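Local coordinates for protein hydrazine synthase alpha subunit (Candidatus Kuenenia stuttgartiensis, PDB 5C2V) that carries out the second half-reaction of the hydrazine synthase complex, condensing hydroxylamine from the gamma subunit with ammonia to give hydrazine, and binds two c-type hemes, at residues 479-483 and 682-686; 125-131 and 164-170. All coordinates share one frame; numbering follows the deposited sequence.

Interaction 1: residues 479-483 and 682-686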
ATOM      1  N   ARG D 479      -5.530 -12.042  27.630  1.00 58.16           N
ATOM      2  CA  ARG D 479      -5.277 -10.614  27.466  1.00 54.01           C
ATOM      3  C   ARG D 479      -4.993 -10.256  26.009  1.00 52.39           C
ATOM      4  O   ARG D 479      -4.219 -10.933  25.333  1.00 53.00           O
ATOM      5  CB  ARG D 479      -4.105 -10.178  28.350  1.00 60.00           C
ATOM      6  CG  ARG D 479      -3.800  -8.692  28.296  1.00 56.08           C
ATOM      7  CD  ARG D 479      -4.970  -7.873  28.812  1.00 58.03           C
ATOM      8  NE  ARG D 479      -4.780  -6.444  28.582  1.00 65.76           N
ATOM      9  CZ  ARG D 479      -4.186  -5.622  29.439  1.00 84.09           C
ATOM     10  NH1 ARG D 479      -3.721  -6.085  30.592  1.00 78.61           N
ATOM     11  NH2 ARG D 479      -4.057  -4.335  29.146  1.00 82.27           N
ATOM     12  N   VAL D 480      -5.622  -9.185  25.532  1.00 48.40           N
ATOM     13  CA  VAL D 480      -5.413  -8.709  24.168  1.00 46.82           C
ATOM     14  C   VAL D 480      -4.306  -7.657  24.122  1.00 62.04           C
ATOM     15  O   VAL D 480      -4.284  -6.732  24.933  1.00 60.24           O
ATOM     16  CB  VAL D 480      -6.706  -8.113  23.574  1.00 48.20           C
ATOM     17  CG1 VAL D 480      -6.458  -7.579  22.169  1.00 47.69           C
ATOM     18  CG2 VAL D 480      -7.813  -9.154  23.560  1.00 65.01           C
ATOM     19  N   GLY D 481      -3.387  -7.807  23.173  1.00 63.74           N
ATOM     20  CA  GLY D 481      -2.310  -6.850  22.997  1.00 55.57           C
ATOM     21  C   GLY D 481      -1.104  -7.140  23.870  1.00 50.16           C
ATOM     22  O   GLY D 481      -0.317  -6.245  24.173  1.00 62.55           O
ATOM     23  N   ALA D 482      -0.960  -8.397  24.273  1.00 55.75           N
ATOM     24  CA  ALA D 482       0.166  -8.806  25.103  1.00 61.04           C
ATOM     25  C   ALA D 482       1.465  -8.795  24.304  1.00 54.59           C
ATOM     26  O   ALA D 482       2.552  -8.661  24.866  1.00 58.47           O
ATOM     27  CB  ALA D 482      -0.084 -10.185  25.696  1.00 57.57           C
ATOM     28  N   GLY D 483       1.341  -8.947  22.990  1.00 67.07           N
ATOM     29  CA  GLY D 483       2.490  -8.987  22.103  1.00 54.92           C
ATOM     30  C   GLY D 483       2.702  -7.738  21.264  1.00 48.93           C
ATOM     31  O   GLY D 483       3.354  -7.802  20.225  1.00 52.82           O
ATOM     32  N   ILE D 682       2.912  -6.293  31.266  1.00 59.55           N
ATOM     33  CA  ILE D 682       2.182  -7.493  30.869  1.00 52.16           C
ATOM     34  C   ILE D 682       3.120  -8.684  30.696  1.00 53.96           C
ATOM     35  O   ILE D 682       4.037  -8.648  29.877  1.00 58.69           O
ATOM     36  CB  ILE D 682       1.403  -7.273  29.556  1.00 49.91           C
ATOM     37  CG1 ILE D 682       0.309  -6.222  29.751  1.00 54.47           C
ATOM     38  CG2 ILE D 682       0.793  -8.580  29.074  1.00 53.80           C
ATOM     39  CD1 ILE D 682      -0.518  -5.960  28.512  1.00 58.64           C
ATOM     40  N   ALA D 683       2.882  -9.737  31.471  1.00 44.00           N
ATOM     41  CA  ALA D 683       3.675 -10.956  31.367  1.00 49.83           C
ATOM     42  C   ALA D 683       2.870 -12.055  30.682  1.00 66.43           C
ATOM     43  O   ALA D 683       1.914 -12.587  31.250  1.00 69.11           O
ATOM     44  CB  ALA D 683       4.141 -11.410  32.740  1.00 38.51           C
ATOM     45  N   ALA D 684       3.274 -12.395  29.462  1.00 66.56           N
ATOM     46  CA  ALA D 684       2.550 -13.355  28.637  1.00 45.28           C
ATOM     47  C   ALA D 684       3.417 -14.562  28.321  1.00 43.79           C
ATOM     48  O   ALA D 684       3.095 -15.689  28.700  1.00 77.45           O
ATOM     49  CB  ALA D 684       2.073 -12.697  27.350  1.00 42.88           C
ATOM     50  N   TYR D 685       4.525 -14.305  27.630  1.00 51.84           N
ATOM     51  CA  TYR D 685       5.388 -15.351  27.100  1.00 52.08           C
ATOM     52  C   TYR D 685       6.737 -15.409  27.804  1.00 47.71           C
ATOM     53  O   TYR D 685       7.036 -14.581  28.662  1.00 61.66           O
ATOM     54  CB  TYR D 685       5.608 -15.129  25.604  1.00 52.46           C
ATOM     55  CG  TYR D 685       4.397 -14.567  24.910  1.00 53.53           C
ATOM     56  CD1 TYR D 685       3.321 -15.384  24.619  1.00 55.11           C
ATOM     57  CD2 TYR D 685       4.341 -13.233  24.512  1.00 46.85           C
ATOM     58  CE1 TYR D 685       2.209 -14.895  23.985  1.00 65.63           C
ATOM     59  CE2 TYR D 685       3.228 -12.735  23.867  1.00 59.70           C
ATOM     60  CZ  TYR D 685       2.167 -13.573  23.608  1.00 63.86           C
ATOM     61  OH  TYR D 685       1.056 -13.087  22.966  1.00 80.95           O
ATOM     62  N   SER D 686       7.557 -16.378  27.413  1.00 39.84           N
ATOM     63  CA  SER D 686       8.869 -16.562  28.017  1.00 51.24           C
ATOM     64  C   SER D 686       9.928 -15.716  27.318  1.00 56.11           C
ATOM     65  O   SER D 686       9.621 -14.925  26.424  1.00 42.38           O
ATOM     66  CB  SER D 686       9.272 -18.038  27.988  1.00 50.55           C
ATOM     67  OG  SER D 686       9.338 -18.527  26.660  1.00 53.49           O
TER
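Ala482 and Ala684 mark the nearest approach of the two backbones, with their CA atoms 6.2 Å apart and no hydrogen bond between the segments, so the loop 479-483 meets residues 682-686 mainly by side-chain packing. Both alanine methyls point across the gap: CB of Ala482 lies 3.7 Å from CB of Ala684, and the same methyl is 3.8 Å from CG2 of Ile682, so it touches two apolar neighbours at once. The two branches of Ile682 divide the work. CG2 goes to Ala482, whereas CG1, set anti to the carbonyl carbon (chi1 -65°), and an extended chi2 carry CD1 over the guanidinium of Arg479. That methyl stands 3.7 Å above the guanidinium plane, over its centre, and is 3.8 Å from CZ of Arg479. The arginine reaches this place through a chain bent at chi2 (63°), and the two side chains cross at about a right angle; the charged group is thus touched on one face by a methyl. On the other flank the Tyr685 ring extends to Gly483, whose CA lies at its edge, and OH of Tyr685 ends 4.1 Å from Gly483 N, too far for a bond. Within its own segment, CB of Ala684 sits over the centre of one face of the ring. Positive phi at Gly481 (87°) turns the loop that brings Ala482 forward. The contact joins the middle domain, through the loop between strands 461-467 and 503-510, to the cytochrome c region; there Trp767 meets Tyr685 edge-to-face, and beyond the short strand 682-683 Ser686 occupies the N-cap position of helix 687-692.

Interaction 2: residues 125-131 and 164-170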
ATOM      1  N   CYS D 125     -29.112 -12.785  15.924  1.00 63.57           N
ATOM      2  CA  CYS D 125     -29.534 -13.012  14.542  1.00 57.13           C
ATOM      3  C   CYS D 125     -30.002 -11.717  13.878  1.00 56.38           C
ATOM      4  O   CYS D 125     -30.660 -10.894  14.515  1.00 62.45           O
ATOM      5  CB  CYS D 125     -30.656 -14.050  14.485  1.00 59.03           C
ATOM      6  SG  CYS D 125     -30.308 -15.601  15.336  1.00 64.44           S
ATOM      7  N   ARG D 126     -29.670 -11.544  12.602  1.00 56.37           N
ATOM      8  CA  ARG D 126     -30.134 -10.383  11.848  1.00 52.15           C
ATOM      9  C   ARG D 126     -30.051 -10.564  10.330  1.00 59.86           C
ATOM     10  O   ARG D 126     -29.547 -11.577   9.830  1.00 52.61           O
ATOM     11  CB  ARG D 126     -29.341  -9.137  12.254  1.00 71.07           C
ATOM     12  CG  ARG D 126     -27.842  -9.236  12.017  1.00 63.85           C
ATOM     13  CD  ARG D 126     -27.142  -7.949  12.423  1.00 56.66           C
ATOM     14  NE  ARG D 126     -27.647  -6.796  11.682  1.00 50.84           N
ATOM     15  CZ  ARG D 126     -27.068  -6.292  10.597  1.00 66.32           C
ATOM     16  NH1 ARG D 126     -25.957  -6.837  10.124  1.00 67.20           N
ATOM     17  NH2 ARG D 126     -27.598  -5.241   9.987  1.00 56.14           N
ATOM     18  N   SER D 127     -30.536  -9.547   9.619  1.00 62.80           N
ATOM     19  CA  SER D 127     -30.602  -9.518   8.155  1.00 74.59           C
ATOM     20  C   SER D 127     -31.161 -10.788   7.508  1.00 71.48           C
ATOM     21  O   SER D 127     -30.466 -11.446   6.734  1.00 81.40           O
ATOM     22  CB  SER D 127     -29.213  -9.228   7.582  1.00 80.75           C
ATOM     23  OG  SER D 127     -28.765  -7.939   7.965  1.00 78.08           O
ATOM     24  N   PRO D 128     -32.422 -11.140   7.818  1.00 79.23           N
ATOM     25  CA  PRO D 128     -33.042 -12.293   7.159  1.00 73.42           C
ATOM     26  C   PRO D 128     -33.522 -11.968   5.745  1.00 65.49           C
ATOM     27  O   PRO D 128     -33.956 -10.845   5.492  1.00 62.47           O
ATOM     28  CB  PRO D 128     -34.220 -12.618   8.074  1.00 80.94           C
ATOM     29  CG  PRO D 128     -34.624 -11.291   8.616  1.00 75.70           C
ATOM     30  CD  PRO D 128     -33.356 -10.479   8.750  1.00 80.76           C
ATOM     31  N   ILE D 129     -33.442 -12.939   4.840  1.00 69.62           N
ATOM     32  CA  ILE D 129     -34.003 -12.793   3.499  1.00 74.71           C
ATOM     33  C   ILE D 129     -34.723 -14.069   3.087  1.00 63.51           C
ATOM     34  O   ILE D 129     -34.430 -15.153   3.598  1.00 47.66           O
ATOM     35  CB  ILE D 129     -32.926 -12.466   2.439  1.00 56.87           C
ATOM     36  CG1 ILE D 129     -31.865 -13.568   2.393  1.00 52.86           C
ATOM     37  CG2 ILE D 129     -32.294 -11.105   2.701  1.00 70.96           C
ATOM     38  CD1 ILE D 129     -30.859 -13.401   1.278  1.00 57.87           C
ATOM     39  N   TYR D 130     -35.667 -13.937   2.161  1.00 62.02           N
ATOM     40  CA  TYR D 130     -36.384 -15.093   1.644  1.00 67.75           C
ATOM     41  C   TYR D 130     -35.711 -15.629   0.390  1.00 63.98           C
ATOM     42  O   TYR D 130     -35.397 -14.879  -0.534  1.00 63.88           O
ATOM     43  CB  TYR D 130     -37.844 -14.744   1.345  1.00 61.41           C
ATOM     44  CG  TYR D 130     -38.671 -14.451   2.574  1.00 63.44           C
ATOM     45  CD1 TYR D 130     -38.967 -15.451   3.492  1.00 63.18           C
ATOM     46  CD2 TYR D 130     -39.167 -13.177   2.813  1.00 70.95           C
ATOM     47  CE1 TYR D 130     -39.726 -15.189   4.616  1.00 61.58           C
ATOM     48  CE2 TYR D 130     -39.928 -12.904   3.934  1.00 72.16           C
ATOM     49  CZ  TYR D 130     -40.205 -13.914   4.832  1.00 60.60           C
ATOM     50  OH  TYR D 130     -40.962 -13.650   5.949  1.00 61.73           O
ATOM     51  N   TYR D 131     -35.479 -16.934   0.376  1.00 55.03           N
ATOM     52  CA  TYR D 131     -34.962 -17.612  -0.800  1.00 72.10           C
ATOM     53  C   TYR D 131     -35.938 -18.709  -1.170  1.00 72.36           C
ATOM     54  O   TYR D 131     -36.155 -19.632  -0.393  1.00 62.21           O
ATOM     55  CB  TYR D 131     -33.574 -18.189  -0.537  1.00 61.28           C
ATOM     56  CG  TYR D 131     -32.944 -18.841  -1.746  1.00 56.77           C
ATOM     57  CD1 TYR D 131     -32.565 -18.082  -2.845  1.00 50.44           C
ATOM     58  CD2 TYR D 131     -32.724 -20.211  -1.786  1.00 55.23           C
ATOM     59  CE1 TYR D 131     -31.986 -18.670  -3.953  1.00 46.85           C
ATOM     60  CE2 TYR D 131     -32.146 -20.808  -2.890  1.00 58.79           C
ATOM     61  CZ  TYR D 131     -31.779 -20.032  -3.969  1.00 67.41           C
ATOM     62  OH  TYR D 131     -31.199 -20.617  -5.071  1.00 64.12           O
ATOM     63  N   GLY D 164     -40.854 -21.170   1.406  1.00 86.97           N
ATOM     64  CA  GLY D 164     -39.481 -20.897   1.043  1.00 76.02           C
ATOM     65  C   GLY D 164     -38.515 -21.183   2.170  1.00 78.91           C
ATOM     66  O   GLY D 164     -38.839 -21.866   3.141  1.00 75.93           O
ATOM     67  N   MET D 165     -37.312 -20.646   2.025  1.00 72.00           N
ATOM     68  CA  MET D 165     -36.270 -20.766   3.027  1.00 63.08           C
ATOM     69  C   MET D 165     -35.888 -19.367   3.484  1.00 70.88           C
ATOM     70  O   MET D 165     -36.165 -18.387   2.791  1.00 67.98           O
ATOM     71  CB  MET D 165     -35.054 -21.498   2.459  1.00 62.28           C
ATOM     72  CG  MET D 165     -35.356 -22.881   1.907  1.00 41.68           C
ATOM     73  SD  MET D 165     -35.568 -24.112   3.205  1.00 63.04           S
ATOM     74  CE  MET D 165     -33.925 -24.118   3.919  1.00 62.96           C
ATOM     75  N   ILE D 166     -35.266 -19.266   4.653  1.00 72.65           N
ATOM     76  CA  ILE D 166     -34.799 -17.972   5.131  1.00 69.11           C
ATOM     77  C   ILE D 166     -33.294 -17.981   5.364  1.00 62.24           C
ATOM     78  O   ILE D 166     -32.792 -18.705   6.222  1.00 67.66           O
ATOM     79  CB  ILE D 166     -35.511 -17.550   6.428  1.00 68.39           C
ATOM     80  CG1 ILE D 166     -36.986 -17.257   6.152  1.00 66.07           C
ATOM     81  CG2 ILE D 166     -34.843 -16.320   7.023  1.00 77.62           C
ATOM     82  CD1 ILE D 166     -37.738 -16.723   7.351  1.00 52.14           C
ATOM     83  N   ILE D 167     -32.578 -17.174   4.589  1.00 67.73           N
ATOM     84  CA  ILE D 167     -31.138 -17.041   4.756  1.00 70.98           C
ATOM     85  C   ILE D 167     -30.840 -15.834   5.632  1.00 54.14           C
ATOM     86  O   ILE D 167     -31.192 -14.709   5.281  1.00 53.67           O
ATOM     87  CB  ILE D 167     -30.414 -16.879   3.405  1.00 69.75           C
ATOM     88  CG1 ILE D 167     -30.928 -17.907   2.391  1.00 69.45           C
ATOM     89  CG2 ILE D 167     -28.908 -16.996   3.590  1.00 57.48           C
ATOM     90  CD1 ILE D 167     -30.704 -19.343   2.805  1.00 56.63           C
ATOM     91  N   PHE D 168     -30.197 -16.055   6.774  1.00 59.42           N
ATOM     92  CA  PHE D 168     -29.912 -14.937   7.670  1.00 73.26           C
ATOM     93  C   PHE D 168     -28.492 -14.987   8.217  1.00 69.77           C
ATOM     94  O   PHE D 168     -27.806 -15.998   8.096  1.00 55.24           O
ATOM     95  CB  PHE D 168     -30.919 -14.901   8.826  1.00 70.60           C
ATOM     96  CG  PHE D 168     -30.726 -15.994   9.844  1.00 63.06           C
ATOM     97  CD1 PHE D 168     -31.289 -17.245   9.654  1.00 53.64           C
ATOM     98  CD2 PHE D 168     -29.998 -15.761  11.000  1.00 49.75           C
ATOM     99  CE1 PHE D 168     -31.118 -18.247  10.593  1.00 53.81           C
ATOM    100  CE2 PHE D 168     -29.822 -16.758  11.940  1.00 43.55           C
ATOM    101  CZ  PHE D 168     -30.384 -18.003  11.738  1.00 55.23           C
ATOM    102  N   SER D 169     -28.053 -13.883   8.812  1.00 70.96           N
ATOM    103  CA  SER D 169     -26.744 -13.841   9.448  1.00 52.03           C
ATOM    104  C   SER D 169     -26.901 -14.032  10.949  1.00 56.10           C
ATOM    105  O   SER D 169     -27.802 -13.464  11.558  1.00 55.69           O
ATOM    106  CB  SER D 169     -26.035 -12.519   9.147  1.00 65.88           C
ATOM    107  OG  SER D 169     -24.779 -12.457   9.801  1.00 63.50           O
ATOM    108  N   GLY D 170     -26.030 -14.835  11.549  1.00 41.33           N
ATOM    109  CA  GLY D 170     -26.120 -15.077  12.975  1.00 47.70           C
ATOM    110  C   GLY D 170     -24.800 -15.436  13.622  1.00 65.86           C
ATOM    111  O   GLY D 170     -23.897 -15.964  12.974  1.00 56.82           O
TER
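Cys125 and Phe168 meet near one end of an antiparallel strand pair interrupted by a beta bulge, part of a sheet in the N-terminal domain that includes the six-bladed beta-propeller. The sulfur approaches the ring obliquely, 61° off its normal, with SG of Cys125 3.6 Å from CE2 of Phe168. Phe168 owes this position to chi1 (72°), which sets CG between its backbone N and carbonyl carbon and swings the ring toward the cysteine. Its CB packs against Pro128, on the bulge: Arg126 pairs with Ser169 but Ile129 with Ile167, a register shift of one residue. Ser127, with both phi and psi positive, falls within this irregularity.

Beyond the bulge, Tyr130 and Ile166 form a non-hydrogen-bonded pair whose side chains run side by side and point the same way; CD1 of Ile166 reaches CE1 of Tyr130 at 3.7 Å, oblique to the ring. CG2 of Ile166 turns instead to CB of Pro128, 3.9 Å away, so its two branches touch different residues. On the sheet's other face, Ile129 and Ile167 slant across one another, CG1 of Ile129 lying 3.8 Å from CB of Ile167. The latter's CG1 also packs against CB of Tyr131, whose ring leads away from the strand pair to hydrogen-bond through OH to Gly237 O. Arg126, on this face too, forms a salt bridge with Asp81, which also accepts a bond from Ser127 N.

Strand 186-191 flanks the 164-170 side of the pair, with Tyr188 meeting the Phe168 ring. Six backbone hydrogen bonds, two at each of three paired positions, join the strands; at the far end Tyr131 N bonds to Met165 O at 2.9 Å with a nearly straight N-H...O angle of 175°.

The two contacts hold different elements, their centres about 40 Å apart and their nearest atoms about 20 Å apart. Interaction 2 is core: thirteen of its fourteen touching residues are buried, and it pairs strands within one sheet of the N-terminal domain. Interaction 1 is only partly buried and bridges regions almost 200 residues apart in sequence, with an exposed arginine at its margin. The chemistry follows: 608 Å² of surface and six backbone hydrogen bonds in 125-131 with 164-170, against 251 Å² and apolar side-chain contact without any hydrogen bond in 479-483 with 682-686. Both lie away from the heme and metal-binding residues.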